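Local coordinates for serine protease inhibitor 4, isoform B (Drosophila melanogaster, PDB 4P0F), which probably inhibits serine and cysteine proteases as a member of the serpin family, and is captured here in its cleaved form, at residues Arg92-Ile97 / Asn137-Gln142; Lys149-Ala154 / Ala332-Met337. One frame throughout, in Å; residues are numbered along the deposited sequence.

Both contacts lie on the face of the central serpin sheet (sheet A) that helix 129-143 covers, and their centres are about 9 Å apart. Contact 1 sets that helix against strand 91-100. Contact 2 sets the loop that follows the helix against strand 328-341, the cleaved reactive-centre loop, which has entered the sheet between strands 161-174 and 311-324. Asn137 joins the two: its OD1 lies 2.8 Å from Val152 N, a probable hydrogen bond that ties helix to loop. With the loop cleaved, contact 2 includes part of its inserted strand, while contact 1 lies to one side of it on strand 91-100.

Contact 1 (Arg92-Ile97 / Asn137-Gln142); sequences RIANKI and NNWVEQ
Lys96 lies over one face of the Trp139 indole, and Ala94 meets the rim of the same ring. The lysine chain crosses the indole at a slant. Its CB sits above the six-membered ring, 3.6 Å from Trp139 CZ2, and its CD stands above the five-membered ring, 3.6 Å from the centroid and only 15° off the normal, a CH-pi contact. Lysine suits the place because its long methylene chain covers an aromatic face while its ammonium group reaches past the ring to polar company. With CG anti to the backbone N (chi1 -172°) and the rest of the chain extended, NZ arrives near the pyrrole side of the indole. There it gives a hydrogen bond of 2.7 Å from Lys96 NZ to a water, which also accepts a weak one from Trp139 NE1 at 3.3 Å; Gln122 OE1 is a further partner of the ammonium group.

At the other end of the ring, Ala94 O approaches Trp139 CH2 to 3.6 Å near the ring plane, and Ala94 CB touches CZ2 at 3.8 Å. A small alanine leaves room for the indole rim to come down close to the strand backbone. Asn95, between the two, points its CB away from the helix, and its amide is hydrogen-bonded to the Asn167 side chain and Phe117 O on the sheet's other face. Trp139 also rests on Val166 of the adjacent strand, so one large side chain bridges two strands.

No direct hydrogen bond links the segments, whose axes run nearly antiparallel (166°) at a closest approach of 10.3 Å. This is helix F of the serpin fold, which lies over sheet A; here Trp139 anchors it to the second strand, along which it runs.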
loop_
_atom_site.group_PDB
_atom_site.type_symbol
_atom_site.label_atom_id
_atom_site.label_comp_id
_atom_site.label_asym_id
_atom_site.label_seq_id
_atom_site.Cartn_x
_atom_site.Cartn_y
_atom_site.Cartn_z
ATOM N N ARG A 92 -6.413 -11.197 0.941
ATOM C CA ARG A 92 -5.453 -12.090 1.579
ATOM C C ARG A 92 -4.199 -11.309 1.944
ATOM O O ARG A 92 -3.587 -10.672 1.087
ATOM C CB ARG A 92 -5.095 -13.259 0.654
ATOM C CG ARG A 92 -6.292 -14.026 0.107
ATOM C CD ARG A 92 -7.034 -14.785 1.194
ATOM N NE ARG A 92 -6.279 -15.937 1.676
ATOM C CZ ARG A 92 -6.594 -16.644 2.758
ATOM N NH1 ARG A 92 -7.652 -16.317 3.489
ATOM N NH2 ARG A 92 -5.841 -17.677 3.114
ATOM N N ILE A 93 -3.823 -11.358 3.217
ATOM C CA ILE A 93 -2.646 -10.652 3.699
ATOM C C ILE A 93 -1.711 -11.680 4.332
ATOM O O ILE A 93 -2.166 -12.575 5.041
ATOM C CB ILE A 93 -3.012 -9.564 4.718
ATOM C CG1 ILE A 93 -4.083 -8.635 4.147
ATOM C CG2 ILE A 93 -1.793 -8.729 5.072
ATOM C CD1 ILE A 93 -4.770 -7.776 5.191
ATOM N N ALA A 94 -0.418 -11.555 4.052
ATOM C CA ALA A 94 0.565 -12.529 4.531
ATOM C C ALA A 94 1.883 -11.885 4.906
ATOM O O ALA A 94 2.407 -11.049 4.175
ATOM C CB ALA A 94 0.802 -13.585 3.490
ATOM N N ASN A 95 2.421 -12.320 6.042
ATOM C CA ASN A 95 3.701 -11.858 6.531
ATOM C C ASN A 95 4.684 -13.005 6.617
ATOM O O ASN A 95 4.314 -14.127 6.967
ATOM C CB ASN A 95 3.543 -11.207 7.903
ATOM C CG ASN A 95 2.724 -9.936 7.845
ATOM O OD1 ASN A 95 2.956 -9.084 6.997
ATOM N ND2 ASN A 95 1.766 -9.808 8.749
ATOM N N LYS A 96 5.941 -12.716 6.309
ATOM C CA LYS A 96 6.991 -13.715 6.470
ATOM C C LYS A 96 8.326 -13.045 6.709
ATOM O O LYS A 96 8.608 -11.995 6.147
ATOM C CB LYS A 96 7.073 -14.623 5.240
ATOM C CG LYS A 96 8.014 -15.820 5.398
ATOM C CD LYS A 96 7.665 -16.940 4.432
ATOM C CE LYS A 96 8.518 -18.170 4.668
ATOM N NZ LYS A 96 8.057 -19.324 3.826
ATOM N N ILE A 97 9.155 -13.681 7.532
ATOM C CA ILE A 97 10.509 -13.208 7.755
ATOM C C ILE A 97 11.485 -14.269 7.246
ATOM O O ILE A 97 11.273 -15.468 7.433
ATOM C CB ILE A 97 10.778 -12.889 9.247
ATOM C CG1 ILE A 97 12.168 -12.271 9.409
ATOM C CG2 ILE A 97 10.630 -14.127 10.123
ATOM C CD1 ILE A 97 12.422 -11.663 10.801
ATOM N N ASN A 137 11.192 -14.052 -3.505
ATOM C CA ASN A 137 10.370 -13.517 -4.579
ATOM C C ASN A 137 9.337 -14.526 -5.050
ATOM O O ASN A 137 8.231 -14.151 -5.449
ATOM C CB ASN A 137 11.263 -13.054 -5.720
ATOM C CG ASN A 137 12.079 -11.830 -5.341
ATOM O OD1 ASN A 137 11.718 -11.099 -4.417
ATOM N ND2 ASN A 137 13.182 -11.607 -6.038
ATOM N N ASN A 138 9.677 -15.808 -4.970
ATOM C CA ASN A 138 8.716 -16.848 -5.302
ATOM C C ASN A 138 7.580 -16.893 -4.280
ATOM O O ASN A 138 6.420 -17.096 -4.643
ATOM C CB ASN A 138 9.412 -18.205 -5.400
ATOM C CG ASN A 138 10.283 -18.322 -6.638
ATOM O OD1 ASN A 138 10.175 -17.524 -7.567
ATOM N ND2 ASN A 138 11.148 -19.334 -6.661
ATOM N N TRP A 139 7.908 -16.668 -3.013
ATOM C CA TRP A 139 6.903 -16.636 -1.966
ATOM C C TRP A 139 5.964 -15.450 -2.226
ATOM O O TRP A 139 4.744 -15.597 -2.186
ATOM C CB TRP A 139 7.550 -16.538 -0.575
ATOM C CG TRP A 139 6.540 -16.484 0.537
ATOM C CD1 TRP A 139 5.928 -17.544 1.138
ATOM C CD2 TRP A 139 6.004 -15.303 1.161
ATOM N NE1 TRP A 139 5.048 -17.100 2.101
ATOM C CE2 TRP A 139 5.075 -15.730 2.131
ATOM C CE3 TRP A 139 6.220 -13.932 0.991
ATOM C CZ2 TRP A 139 4.365 -14.835 2.930
ATOM C CZ3 TRP A 139 5.505 -13.042 1.780
ATOM C CH2 TRP A 139 4.588 -13.501 2.735
ATOM N N VAL A 140 6.540 -14.286 -2.519
ATOM C CA VAL A 140 5.738 -13.108 -2.836
ATOM C C VAL A 140 4.818 -13.344 -4.041
ATOM O O VAL A 140 3.649 -12.979 -3.994
ATOM C CB VAL A 140 6.616 -11.869 -3.103
ATOM C CG1 VAL A 140 5.773 -10.698 -3.626
ATOM C CG2 VAL A 140 7.347 -11.453 -1.814
ATOM N N GLU A 141 5.324 -13.946 -5.111
ATOM C CA GLU A 141 4.465 -14.271 -6.244
ATOM C C GLU A 141 3.301 -15.160 -5.827
ATOM O O GLU A 141 2.166 -14.961 -6.267
ATOM C CB GLU A 141 5.247 -14.965 -7.357
ATOM C CG GLU A 141 6.190 -14.052 -8.111
ATOM C CD GLU A 141 6.452 -14.516 -9.531
ATOM O OE1 GLU A 141 5.523 -15.061 -10.166
ATOM O OE2 GLU A 141 7.586 -14.324 -10.016
ATOM N N GLN A 142 3.578 -16.145 -4.979
ATOM C CA GLN A 142 2.543 -17.085 -4.571
ATOM C C GLN A 142 1.475 -16.412 -3.706
ATOM O O GLN A 142 0.325 -16.860 -3.681
ATOM C CB GLN A 142 3.172 -18.275 -3.837
ATOM C CG GLN A 142 3.983 -19.178 -4.759
ATOM C CD GLN A 142 3.146 -19.806 -5.875
ATOM O OE1 GLN A 142 1.945 -20.039 -5.717
ATOM N NE2 GLN A 142 3.779 -20.047 -7.023
HETATM O O HOH W 1 5.366 -19.812 3.930
#

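Contact 2 (Lys149-Ala154 / Ala332-Met337); sequences KDLVPA and AAATGM
Leu151 lays its two methyls over the flat peptide groups of strand 332-337. CD1 stands above one face of the Ala334-Thr335 peptide, 3.6 Å from Ala334 O, and CD2 lies over the Thr335-Gly336 peptide, 3.9 Å from Gly336 N. The edges of the strand are taken by backbone hydrogen bonds, Ala334 with Lys319 and Gly336 with Ile317 on one neighbouring strand, Thr335 with Asn167 on the other. A branched apolar side chain suits such a surface, since it covers the peptides without competing for their polar atoms. The CG of Leu151 is anti to the backbone N (chi1 179°), which sends the fork down onto the strand, where CD2 also meets Ala334 CB at 3.8 Å.

This strand is the reactive-centre loop after cleavage, inserted as strand 4 of sheet A, and the loop pressing on it is the link from helix F to strand 161-174. The small residues of the inserted segment fit beneath that link. Ala334 offers a single methyl, touched also by Val140 of the helix. At Gly336 a beta carbon would come within 3.1 Å of Val152 CG2. With Leu151 cut back to an alanine, the loss of both methyls would probably open a gap above Ala334 and the Thr335-Gly336 peptide. On the opposite face of the strand, Thr335 has its CB directed away from the loop, and its OG1 is hydrogen-bonded to His318 of strand 311-324 and Ser40 of helix 38-49.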
loop_
_atom_site.group_PDB
_atom_site.type_symbol
_atom_site.label_atom_id
_atom_site.label_comp_id
_atom_site.label_asym_id
_atom_site.label_seq_id
_atom_site.Cartn_x
_atom_site.Cartn_y
_atom_site.Cartn_z
ATOM N N LYS A 149 6.322 -9.557 -9.021
ATOM C CA LYS A 149 7.479 -10.385 -9.354
ATOM C C LYS A 149 8.772 -9.663 -9.037
ATOM O O LYS A 149 8.831 -8.434 -9.070
ATOM C CB LYS A 149 7.461 -10.759 -10.833
ATOM C CG LYS A 149 6.186 -11.406 -11.303
ATOM C CD LYS A 149 6.330 -11.847 -12.751
ATOM C CE LYS A 149 5.164 -12.696 -13.216
ATOM N NZ LYS A 149 5.409 -13.226 -14.585
ATOM N N ASP A 150 9.812 -10.443 -8.746
ATOM C CA ASP A 150 11.133 -9.910 -8.437
ATOM C C ASP A 150 11.101 -8.766 -7.431
ATOM O O ASP A 150 11.747 -7.739 -7.647
ATOM C CB ASP A 150 11.827 -9.427 -9.715
ATOM C CG ASP A 150 13.329 -9.203 -9.522
ATOM O OD1 ASP A 150 13.965 -9.969 -8.763
ATOM O OD2 ASP A 150 13.872 -8.254 -10.125
ATOM N N LEU A 151 10.381 -8.938 -6.325
ATOM C CA LEU A 151 10.292 -7.874 -5.319
ATOM C C LEU A 151 11.672 -7.445 -4.832
ATOM O O LEU A 151 12.019 -6.268 -4.901
ATOM C CB LEU A 151 9.445 -8.312 -4.120
ATOM C CG LEU A 151 9.325 -7.258 -3.006
ATOM C CD1 LEU A 151 8.478 -6.099 -3.463
ATOM C CD2 LEU A 151 8.775 -7.849 -1.736
ATOM N N VAL A 152 12.450 -8.405 -4.332
ATOM C CA VAL A 152 13.760 -8.117 -3.756
ATOM C C VAL A 152 14.857 -8.591 -4.693
ATOM O O VAL A 152 15.052 -9.789 -4.835
ATOM C CB VAL A 152 13.933 -8.792 -2.385
ATOM C CG1 VAL A 152 15.266 -8.394 -1.762
ATOM C CG2 VAL A 152 12.777 -8.421 -1.468
ATOM N N PRO A 153 15.571 -7.658 -5.345
ATOM C CA PRO A 153 16.601 -8.110 -6.290
ATOM C C PRO A 153 17.764 -8.775 -5.589
ATOM O O PRO A 153 18.091 -8.406 -4.460
ATOM C CB PRO A 153 17.066 -6.818 -6.974
ATOM C CG PRO A 153 16.097 -5.766 -6.579
ATOM C CD PRO A 153 15.485 -6.190 -5.290
ATOM N N ALA A 154 18.397 -9.732 -6.255
ATOM C CA ALA A 154 19.536 -10.422 -5.684
ATOM C C ALA A 154 20.643 -9.438 -5.340
ATOM O O ALA A 154 21.389 -9.667 -4.387
ATOM C CB ALA A 154 20.054 -11.481 -6.645
ATOM N N ALA A 332 -2.580 -5.907 -5.938
ATOM C CA ALA A 332 -1.622 -6.612 -5.116
ATOM C C ALA A 332 -0.469 -5.689 -4.792
ATOM O O ALA A 332 -0.186 -4.751 -5.531
ATOM C CB ALA A 332 -1.116 -7.863 -5.818
ATOM N N ALA A 333 0.201 -5.970 -3.685
ATOM C CA ALA A 333 1.392 -5.230 -3.337
ATOM C C ALA A 333 2.244 -6.071 -2.409
ATOM O O ALA A 333 1.756 -7.014 -1.790
ATOM C CB ALA A 333 1.038 -3.907 -2.673
ATOM N N ALA A 334 3.514 -5.710 -2.306
ATOM C CA ALA A 334 4.375 -6.295 -1.292
ATOM C C ALA A 334 5.424 -5.289 -0.883
ATOM O O ALA A 334 5.804 -4.419 -1.669
ATOM C CB ALA A 334 5.027 -7.592 -1.798
ATOM N N THR A 335 5.854 -5.402 0.373
ATOM C CA THR A 335 6.911 -4.575 0.924
ATOM C C THR A 335 7.976 -5.484 1.538
ATOM O O THR A 335 7.652 -6.372 2.319
ATOM C CB THR A 335 6.387 -3.610 2.004
ATOM O OG1 THR A 335 5.251 -2.883 1.517
ATOM C CG2 THR A 335 7.471 -2.625 2.415
ATOM N N GLY A 336 9.228 -5.275 1.136
ATOM C CA GLY A 336 10.346 -6.031 1.671
ATOM C C GLY A 336 11.353 -5.089 2.300
ATOM O O GLY A 336 11.781 -4.123 1.673
ATOM N N MET A 337 11.727 -5.389 3.544
ATOM C CA MET A 337 12.732 -4.610 4.269
ATOM C C MET A 337 13.944 -5.470 4.525
ATOM O O MET A 337 13.841 -6.466 5.233
ATOM C CB MET A 337 12.195 -4.109 5.603
ATOM C CG MET A 337 11.151 -2.995 5.512
ATOM S SD MET A 337 10.731 -2.277 7.124
ATOM C CE MET A 337 12.348 -2.371 7.912
#